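Local structure of fatty Acyl-Adenylate Ligase (Escherichia coli, 3PBK) at residues 210-215 with 300-305; 332-337 with 346-351; 353-358 with 383-388. The protein belongs to the AMP-binding enzyme family of the ANL clan and holds 5'-O-[(S)-(dodecanoyloxy)(hydroxy)phosphoryl]adenosine in a pocket. All coordinates share one frame; numbering follows the deposited sequence.

The three contacts follow one another along the chain, all in its AMP-binding enzyme part, and step across the fold in the same order: centres of contacts 1 and 2 lie about 8 Å apart, those of 2 and 3 also about 8 Å, those of 1 and 3 about 16 Å. Strand 302-305 of contact 1 runs parallel to neighbouring strand 332-337 of contact 2, which pairs with 344-347 in the same mixed sheet. Contact 3 joins a separate two-stranded sheet, 356-360 with 380-384, then runs on to 388-389 at the mixed sheet's edge; it meets contact 2 through Pro334 and Val384 and a probable Ser346-Cys386 hydrogen bond. Ile212, 335-337 and Cys386 reach the bound ligand, so each contact helps wall one pocket.

Contact 1: 210-215 with 300-305; sequences DGIKLR and WRVAGI
Arg301 and Arg215 lay their guanidinium groups flat on each other, centres 4.1 Å apart and planes 11° from parallel. The overlap is offset: Arg301 NH1 sits over the middle of the Arg215 group, 3.5 Å from Arg215 CZ, while Arg215 CD covers the centre of the Arg301 group, 3.7 Å from Arg301 CZ. Val302 CG2 lies on the opposite face of Arg301, toward its rim, which leaves that guanidinium sandwiched between aliphatic carbon and a second arginine. The side chain of Arg301 leaves with CG anti to the backbone N (chi1 -172°) and then bends at chi3, turning its flat end against the extended Arg215.

One hydrogen bond joins the segments. Arg301 NH2 donates to Lys213 O at 2.8 Å, though not straight, with 132° at the hydrogen and the acceptor somewhat out of the guanidinium plane. Lys213 has positive phi and is the first residue to leave helical geometry after helix 197-211, so the bond holds the chain just where it turns out of the helix. Arg301 NH2 also makes a salt bridge to Asp218, and Arg215 NH2 one to Glu350.

Apolar packing is lighter and lies deeper. Ile212 CD1 meets Val302 CG1 at 4.3 Å, and Met333 of the neighbouring strand 332-337 touches both side chains. Ile212 also touches the bound ligand, so this hydrophobic patch continues into the pocket.

Two positive groups stacked this closely would probably be unfavourable without counter-charges, which Asp218 and Glu350 supply. Lys213 O and Asp218, which also accepts from Arg215 N, tie the outlet of helix 197-211 to the start of strand 302-305, while Glu350 connects Arg215 to segment 346-351.

Contact 2: 332-337 with 346-351; sequences FMPCYG and SFSDEA. With 1ZZ (5'-O-[(S)-(dodecanoyloxy)(hydroxy)phosphoryl]adenosine), chain C.
Tyr336 and Ser346 form a hydrogen-bonded antiparallel pair: Tyr336 N donates to Ser346 O at 2.9 Å, and Ser346 N returns a bond to Tyr336 O at 3.1 Å. Further along, Ser348 N reaches Pro334 O at 2.8 Å, past the non-hydrogen-bonded pair Cys335-Phe347. Cys335 O accepts from ligand N5, the adenine amino nitrogen, at 3.0 Å.

Beside the pair, Ser346 OG lies near the plane of the Tyr336 ring, at its edge and 3.5 Å from Tyr336 CB; its own bond goes to Cys386 O. With CG anti to N (chi1 170°), the Tyr336 ring turns its CD1 edge onto the face of the adenine, roughly at right angles to it, CD1 lying 3.6 Å from ligand N2, while its hydroxyl is bonded to Asp444.

On the other face Phe347 lies against Cys335, whose CB is 3.6 Å from Phe347 CD2. The selenium of selenomethionine Met333 approaches the ring obliquely, a Met-aromatic contact, 5.5 Å from its centroid.

This is a beta hairpin, 332-337 with 344-347, whose first strand lines the ligand pocket and ends in the Tyr-Gly pair of a sequence motif well known in ANL enzymes.

Contact 3: 353-358 with 383-388; sequences GVVVNE and FVNCGK
Val355 and Asn385 lie side by side and point the same way, their CB atoms 3.7 Å apart. Val355 CG1 extends along the amide, reaching toward Asn385 ND2, so the asparagine is flanked by hydrocarbon on this side. Its CG stands anti to the backbone N (chi1 -171°), which sets the amide beside its own carbonyl carbon, facing the residues that follow: Asn385 OD1 accepts from Gly387 N at 2.9 Å, in the carbonyl plane, and closes an Asx turn. Asn385 N turns to the same neighbour as its side chain and bonds to Val355 O at 2.7 Å, nearly straight.

Val354 and Val384 meet differently, their side chains crossing at about a right angle with the two CG1 methyls 3.8 Å apart. Pro334 of strand 332-337 touches both, and Phe332 and Leu315 touch Val354, so this crossing packs the pair of strands onto the hairpin and helix 312-322.

Strands 356-360 and 380-384 make up a two-stranded antiparallel sheet. Val356 and Val384 are a non-hydrogen-bonded pair and share one face, whereas Asn357 and Phe383 are a hydrogen-bonded pair and turn to the other. Asn357 N reaches Phe383 O at 2.9 Å, and Phe383 N reaches Asn357 O at 3.0 Å. The Phe383 carbonyl oxygen also receives a CA-H...O contact from Val356.

On the face of that second pair, the Phe383 ring leads away from Asn357 and touches Thr456, while Asn357 OD1 is bonded to the hydroxyl of Tyr447. Past Asn385, Cys386 touches the bound ligand and Lys388 makes a cation-pi contact with Tyr452.

Contact 1: 210-215 with 300-305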
# COMPACT_ATOMS: atom_id res chain seq x y z
N ASP A 210 -0.51 -5.80 18.85
CA ASP A 210 -0.37 -4.44 19.39
C ASP A 210 -1.04 -3.33 18.59
O ASP A 210 -1.52 -2.36 19.17
CB ASP A 210 1.11 -4.14 19.63
CG ASP A 210 1.73 -5.08 20.64
OD1 ASP A 210 2.90 -5.50 20.45
OD2 ASP A 210 1.02 -5.42 21.62
N GLY A 211 -1.06 -3.47 17.28
CA GLY A 211 -1.63 -2.43 16.43
C GLY A 211 -3.11 -2.62 16.20
O GLY A 211 -3.94 -1.90 16.75
N ILE A 212 -3.46 -3.59 15.37
CA ILE A 212 -4.85 -3.89 15.12
C ILE A 212 -5.47 -4.43 16.39
O ILE A 212 -6.59 -4.05 16.76
CB ILE A 212 -5.02 -4.93 13.98
CG1 ILE A 212 -4.58 -4.35 12.63
CG2 ILE A 212 -6.47 -5.43 13.92
CD1 ILE A 212 -5.68 -3.72 11.83
N LYS A 213 -4.73 -5.30 17.07
CA LYS A 213 -5.26 -6.05 18.20
C LYS A 213 -6.38 -6.99 17.74
O LYS A 213 -7.56 -6.70 17.91
CB LYS A 213 -5.72 -5.10 19.30
CG LYS A 213 -4.56 -4.33 19.89
CD LYS A 213 -5.00 -3.26 20.85
CE LYS A 213 -3.83 -2.77 21.67
NZ LYS A 213 -4.19 -1.57 22.47
N LEU A 214 -5.99 -8.11 17.15
CA LEU A 214 -6.94 -9.10 16.69
C LEU A 214 -7.43 -9.94 17.86
O LEU A 214 -6.81 -9.96 18.93
CB LEU A 214 -6.31 -10.01 15.64
CG LEU A 214 -5.96 -9.37 14.30
CD1 LEU A 214 -4.96 -10.25 13.53
CD2 LEU A 214 -7.23 -9.11 13.48
N ARG A 215 -8.53 -10.64 17.65
CA ARG A 215 -9.14 -11.46 18.68
C ARG A 215 -9.53 -12.80 18.09
O ARG A 215 -9.63 -12.94 16.88
CB ARG A 215 -10.38 -10.77 19.22
CG ARG A 215 -10.09 -9.38 19.70
CD ARG A 215 -11.35 -8.59 19.90
NE ARG A 215 -11.10 -7.35 20.62
CZ ARG A 215 -12.06 -6.52 20.99
NH1 ARG A 215 -13.32 -6.81 20.68
NH2 ARG A 215 -11.78 -5.40 21.66
N TRP A 300 -18.65 -5.65 11.41
CA TRP A 300 -17.41 -5.00 11.02
C TRP A 300 -16.80 -4.33 12.24
O TRP A 300 -17.25 -3.26 12.66
CB TRP A 300 -17.66 -3.97 9.91
CG TRP A 300 -16.43 -3.60 9.15
CD1 TRP A 300 -15.14 -3.96 9.43
CD2 TRP A 300 -16.35 -2.77 7.98
NE1 TRP A 300 -14.28 -3.43 8.51
CE2 TRP A 300 -15.00 -2.69 7.61
CE3 TRP A 300 -17.30 -2.10 7.21
CZ2 TRP A 300 -14.56 -1.96 6.50
CZ3 TRP A 300 -16.87 -1.38 6.10
CH2 TRP A 300 -15.52 -1.32 5.76
N ARG A 301 -15.78 -4.96 12.81
CA ARG A 301 -15.19 -4.52 14.07
C ARG A 301 -14.07 -3.49 13.88
O ARG A 301 -13.94 -2.54 14.66
CB ARG A 301 -14.65 -5.74 14.81
CG ARG A 301 -14.19 -5.46 16.22
CD ARG A 301 -13.70 -6.74 16.87
NE ARG A 301 -12.31 -7.04 16.54
CZ ARG A 301 -11.28 -6.35 16.99
NH1 ARG A 301 -11.48 -5.29 17.77
NH2 ARG A 301 -10.05 -6.70 16.66
N VAL A 302 -13.26 -3.69 12.85
CA VAL A 302 -12.16 -2.78 12.56
C VAL A 302 -12.09 -2.44 11.07
O VAL A 302 -11.79 -3.30 10.24
CB VAL A 302 -10.81 -3.36 13.05
CG1 VAL A 302 -9.66 -2.40 12.74
CG2 VAL A 302 -10.87 -3.67 14.53
N ALA A 303 -12.40 -1.19 10.75
CA ALA A 303 -12.24 -0.66 9.40
C ALA A 303 -11.02 0.27 9.33
O ALA A 303 -11.06 1.41 9.81
CB ALA A 303 -13.50 0.07 8.96
N GLY A 304 -9.93 -0.23 8.75
CA GLY A 304 -8.68 0.50 8.73
C GLY A 304 -8.48 1.36 7.50
O GLY A 304 -8.98 1.05 6.42
N ILE A 305 -7.76 2.46 7.67
CA ILE A 305 -7.43 3.34 6.57
C ILE A 305 -5.98 3.74 6.66
O ILE A 305 -5.50 4.11 7.73
CB ILE A 305 -8.24 4.64 6.59
CG1 ILE A 305 -9.70 4.36 6.95
CG2 ILE A 305 -8.13 5.35 5.27
CD1 ILE A 305 -10.04 4.63 8.41

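Contact 2: 332-337 with 346-351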
# COMPACT_ATOMS: atom_id res chain seq x y z
N PHE A 332 -13.54 2.78 12.81
CA PHE A 332 -12.48 3.38 12.00
C PHE A 332 -11.14 3.35 12.69
O PHE A 332 -11.00 3.78 13.85
CB PHE A 332 -12.82 4.83 11.64
CG PHE A 332 -13.57 4.98 10.35
CD1 PHE A 332 -13.22 4.22 9.25
CD2 PHE A 332 -14.61 5.89 10.24
CE1 PHE A 332 -13.91 4.36 8.05
CE2 PHE A 332 -15.30 6.03 9.06
CZ PHE A 332 -14.95 5.27 7.95
N MSE A 333 -10.13 2.87 11.98
CA MSE A 333 -8.79 2.89 12.51
C MSE A 333 -7.79 3.39 11.49
O MSE A 333 -7.28 2.63 10.67
CB MSE A 333 -8.38 1.52 13.04
CG MSE A 333 -7.33 1.62 14.14
SE MSE A 333 -6.66 -0.09 14.79
CE MSE A 333 -5.84 -0.69 13.13
N PRO A 334 -7.52 4.69 11.52
CA PRO A 334 -6.45 5.23 10.70
C PRO A 334 -5.12 4.64 11.13
O PRO A 334 -4.86 4.54 12.33
CB PRO A 334 -6.50 6.73 11.01
CG PRO A 334 -7.89 6.97 11.44
CD PRO A 334 -8.27 5.75 12.21
N CYS A 335 -4.29 4.26 10.17
CA CYS A 335 -2.98 3.69 10.45
C CYS A 335 -1.93 4.11 9.41
O CYS A 335 -2.27 4.57 8.32
CB CYS A 335 -3.09 2.18 10.48
SG CYS A 335 -3.57 1.52 8.91
N TYR A 336 -0.66 3.93 9.75
CA TYR A 336 0.46 4.39 8.93
C TYR A 336 1.50 3.29 8.74
O TYR A 336 1.72 2.48 9.64
CB TYR A 336 1.11 5.58 9.60
CG TYR A 336 2.41 6.03 8.99
CD1 TYR A 336 2.48 6.41 7.66
CD2 TYR A 336 3.56 6.11 9.75
CE1 TYR A 336 3.66 6.84 7.10
CE2 TYR A 336 4.74 6.54 9.21
CZ TYR A 336 4.78 6.91 7.88
OH TYR A 336 5.96 7.34 7.34
N GLY A 337 2.14 3.27 7.58
CA GLY A 337 3.17 2.27 7.31
C GLY A 337 3.92 2.50 6.01
O GLY A 337 3.64 3.44 5.28
N SER A 346 2.27 2.41 12.74
CA SER A 346 1.41 2.88 13.81
C SER A 346 -0.05 2.71 13.48
O SER A 346 -0.44 2.65 12.32
CB SER A 346 1.70 4.34 14.13
OG SER A 346 1.46 5.15 13.01
N PHE A 347 -0.86 2.63 14.53
CA PHE A 347 -2.29 2.44 14.41
C PHE A 347 -2.96 3.38 15.39
O PHE A 347 -2.45 3.61 16.48
CB PHE A 347 -2.67 1.01 14.77
CG PHE A 347 -2.09 -0.04 13.85
CD1 PHE A 347 -0.82 -0.53 14.05
CD2 PHE A 347 -2.83 -0.53 12.78
CE1 PHE A 347 -0.30 -1.50 13.21
CE2 PHE A 347 -2.31 -1.50 11.94
CZ PHE A 347 -1.04 -1.99 12.15
N SER A 348 -4.10 3.95 15.01
CA SER A 348 -4.89 4.74 15.94
C SER A 348 -5.40 3.81 17.05
O SER A 348 -5.39 2.58 16.91
CB SER A 348 -6.05 5.42 15.22
OG SER A 348 -6.63 6.44 16.03
N ASP A 349 -5.84 4.40 18.16
CA ASP A 349 -6.25 3.61 19.31
C ASP A 349 -7.41 2.67 18.96
O ASP A 349 -8.10 2.85 17.94
CB ASP A 349 -6.61 4.50 20.48
CG ASP A 349 -5.38 5.18 21.11
OD1 ASP A 349 -4.30 4.55 21.14
OD2 ASP A 349 -5.51 6.34 21.57
N GLU A 350 -7.61 1.66 19.80
CA GLU A 350 -8.69 0.70 19.63
C GLU A 350 -9.99 1.45 19.85
O GLU A 350 -10.05 2.35 20.69
CB GLU A 350 -8.53 -0.42 20.66
CG GLU A 350 -8.99 -1.79 20.21
CD GLU A 350 -8.67 -2.90 21.23
OE1 GLU A 350 -8.20 -2.58 22.37
OE2 GLU A 350 -8.89 -4.10 20.90
N ALA A 351 -11.01 1.10 19.08
CA ALA A 351 -12.33 1.76 19.17
C ALA A 351 -12.29 3.30 19.23
O ALA A 351 -13.03 3.92 20.00
CB ALA A 351 -13.12 1.20 20.36
P 1ZZ C . 3.78 1.33 0.87
C1 1ZZ C . -4.84 -7.41 9.25
N1 1ZZ C . 1.55 6.53 3.57
O1 1ZZ C . 0.75 1.53 2.26
C2 1ZZ C . -3.72 -6.40 9.29
N2 1ZZ C . 0.19 5.60 5.06
O2 1ZZ C . 2.85 0.56 2.00
C3 1ZZ C . -3.73 -5.28 8.25
N3 1ZZ C . 0.84 8.93 4.09
O3 1ZZ C . 5.36 1.19 0.99
C4 1ZZ C . -2.67 -4.19 8.47
N4 1ZZ C . -0.79 9.11 5.74
O4 1ZZ C . 3.46 0.91 -0.40
C5 1ZZ C . -2.77 -2.80 7.82
N5 1ZZ C . -1.64 7.10 6.82
O5 1ZZ C . 3.48 2.89 1.00
C6 1ZZ C . -1.42 -2.16 7.65
O6 1ZZ C . 2.78 5.37 2.06
C7 1ZZ C . -1.25 -0.67 7.78
O7 1ZZ C . 4.51 8.41 2.55
C8 1ZZ C . -0.15 -0.02 6.97
O8 1ZZ C . 5.95 6.14 3.52
C9 1ZZ C . -0.48 1.14 6.02
C10 1ZZ C . 0.04 1.15 4.61
C11 1ZZ C . 1.34 0.65 4.13
C12 1ZZ C . 1.70 1.07 2.79
C13 1ZZ C . 4.45 3.64 1.69
C14 1ZZ C . 4.19 5.13 1.89
C15 1ZZ C . 4.65 5.95 3.11
C16 1ZZ C . 3.90 7.20 2.89
C17 1ZZ C . 2.55 6.70 2.49
C18 1ZZ C . 1.16 5.37 4.09
C19 1ZZ C . 0.02 6.98 5.12
C20 1ZZ C . 0.81 7.56 4.25
C21 1ZZ C . 0.01 9.67 4.87
C22 1ZZ C . -0.79 7.71 5.87

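Contact 3: 353-358 with 383-388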
# COMPACT_ATOMS: atom_id res chain seq x y z
N GLY A 353 -12.50 5.58 16.48
CA GLY A 353 -12.99 6.36 15.37
C GLY A 353 -11.83 7.18 14.85
O GLY A 353 -10.72 7.08 15.38
N VAL A 354 -12.06 8.00 13.83
CA VAL A 354 -11.03 8.90 13.34
C VAL A 354 -10.82 10.01 14.35
O VAL A 354 -11.76 10.65 14.78
CB VAL A 354 -11.43 9.51 11.98
CG1 VAL A 354 -10.39 10.52 11.51
CG2 VAL A 354 -11.65 8.42 10.95
N VAL A 355 -9.57 10.24 14.74
CA VAL A 355 -9.24 11.35 15.62
C VAL A 355 -8.43 12.38 14.84
O VAL A 355 -7.47 12.04 14.15
CB VAL A 355 -8.42 10.88 16.82
CG1 VAL A 355 -7.95 12.06 17.62
CG2 VAL A 355 -9.23 9.90 17.66
N VAL A 356 -8.81 13.65 14.92
CA VAL A 356 -8.19 14.68 14.09
C VAL A 356 -7.49 15.74 14.92
O VAL A 356 -7.87 15.98 16.07
CB VAL A 356 -9.22 15.38 13.18
CG1 VAL A 356 -9.87 14.39 12.25
CG2 VAL A 356 -10.26 16.08 14.02
N ASN A 357 -6.47 16.35 14.33
CA ASN A 357 -5.88 17.56 14.89
C ASN A 357 -5.94 18.70 13.88
O ASN A 357 -5.42 18.57 12.77
CB ASN A 357 -4.44 17.32 15.33
CG ASN A 357 -3.86 18.52 16.07
OD1 ASN A 357 -3.03 19.26 15.54
ND2 ASN A 357 -4.32 18.73 17.30
N GLU A 358 -6.57 19.80 14.25
CA GLU A 358 -6.65 20.96 13.37
C GLU A 358 -5.49 21.91 13.60
O GLU A 358 -5.00 22.05 14.73
CB GLU A 358 -7.97 21.69 13.56
CG GLU A 358 -9.16 20.89 13.08
CD GLU A 358 -10.46 21.52 13.48
OE1 GLU A 358 -10.43 22.44 14.33
OE2 GLU A 358 -11.52 21.08 12.96
N PHE A 383 -5.43 17.12 10.17
CA PHE A 383 -4.62 15.92 10.02
C PHE A 383 -5.15 14.77 10.87
O PHE A 383 -5.67 14.98 11.95
CB PHE A 383 -3.15 16.21 10.32
CG PHE A 383 -2.51 17.12 9.32
CD1 PHE A 383 -2.21 16.65 8.05
CD2 PHE A 383 -2.25 18.44 9.62
CE1 PHE A 383 -1.64 17.49 7.10
CE2 PHE A 383 -1.68 19.29 8.68
CZ PHE A 383 -1.37 18.82 7.42
N VAL A 384 -5.04 13.55 10.36
CA VAL A 384 -5.60 12.41 11.08
C VAL A 384 -4.58 11.77 12.02
O VAL A 384 -3.42 11.57 11.67
CB VAL A 384 -6.17 11.37 10.10
CG1 VAL A 384 -6.65 10.14 10.84
CG2 VAL A 384 -7.31 11.98 9.32
N ASN A 385 -5.01 11.48 13.24
CA ASN A 385 -4.20 10.79 14.23
C ASN A 385 -3.91 9.36 13.76
O ASN A 385 -4.82 8.56 13.57
CB ASN A 385 -4.93 10.78 15.58
CG ASN A 385 -4.06 10.27 16.72
OD1 ASN A 385 -3.39 9.24 16.60
ND2 ASN A 385 -4.11 10.98 17.84
N CYS A 386 -2.63 9.05 13.58
CA CYS A 386 -2.22 7.75 13.05
C CYS A 386 -1.59 6.86 14.11
O CYS A 386 -0.96 5.87 13.79
CB CYS A 386 -1.25 7.93 11.88
SG CYS A 386 -2.03 8.53 10.36
N GLY A 387 -1.76 7.22 15.38
CA GLY A 387 -1.35 6.33 16.45
C GLY A 387 -0.01 6.66 17.06
O GLY A 387 0.63 7.64 16.66
N LYS A 388 0.41 5.86 18.04
CA LYS A 388 1.73 6.02 18.64
C LYS A 388 2.63 4.87 18.21
O LYS A 388 2.16 3.88 17.65
CB LYS A 388 1.64 6.02 20.16
CG LYS A 388 0.75 7.08 20.75
CD LYS A 388 0.99 7.19 22.24
CE LYS A 388 -0.06 8.03 22.92
NZ LYS A 388 0.38 8.35 24.31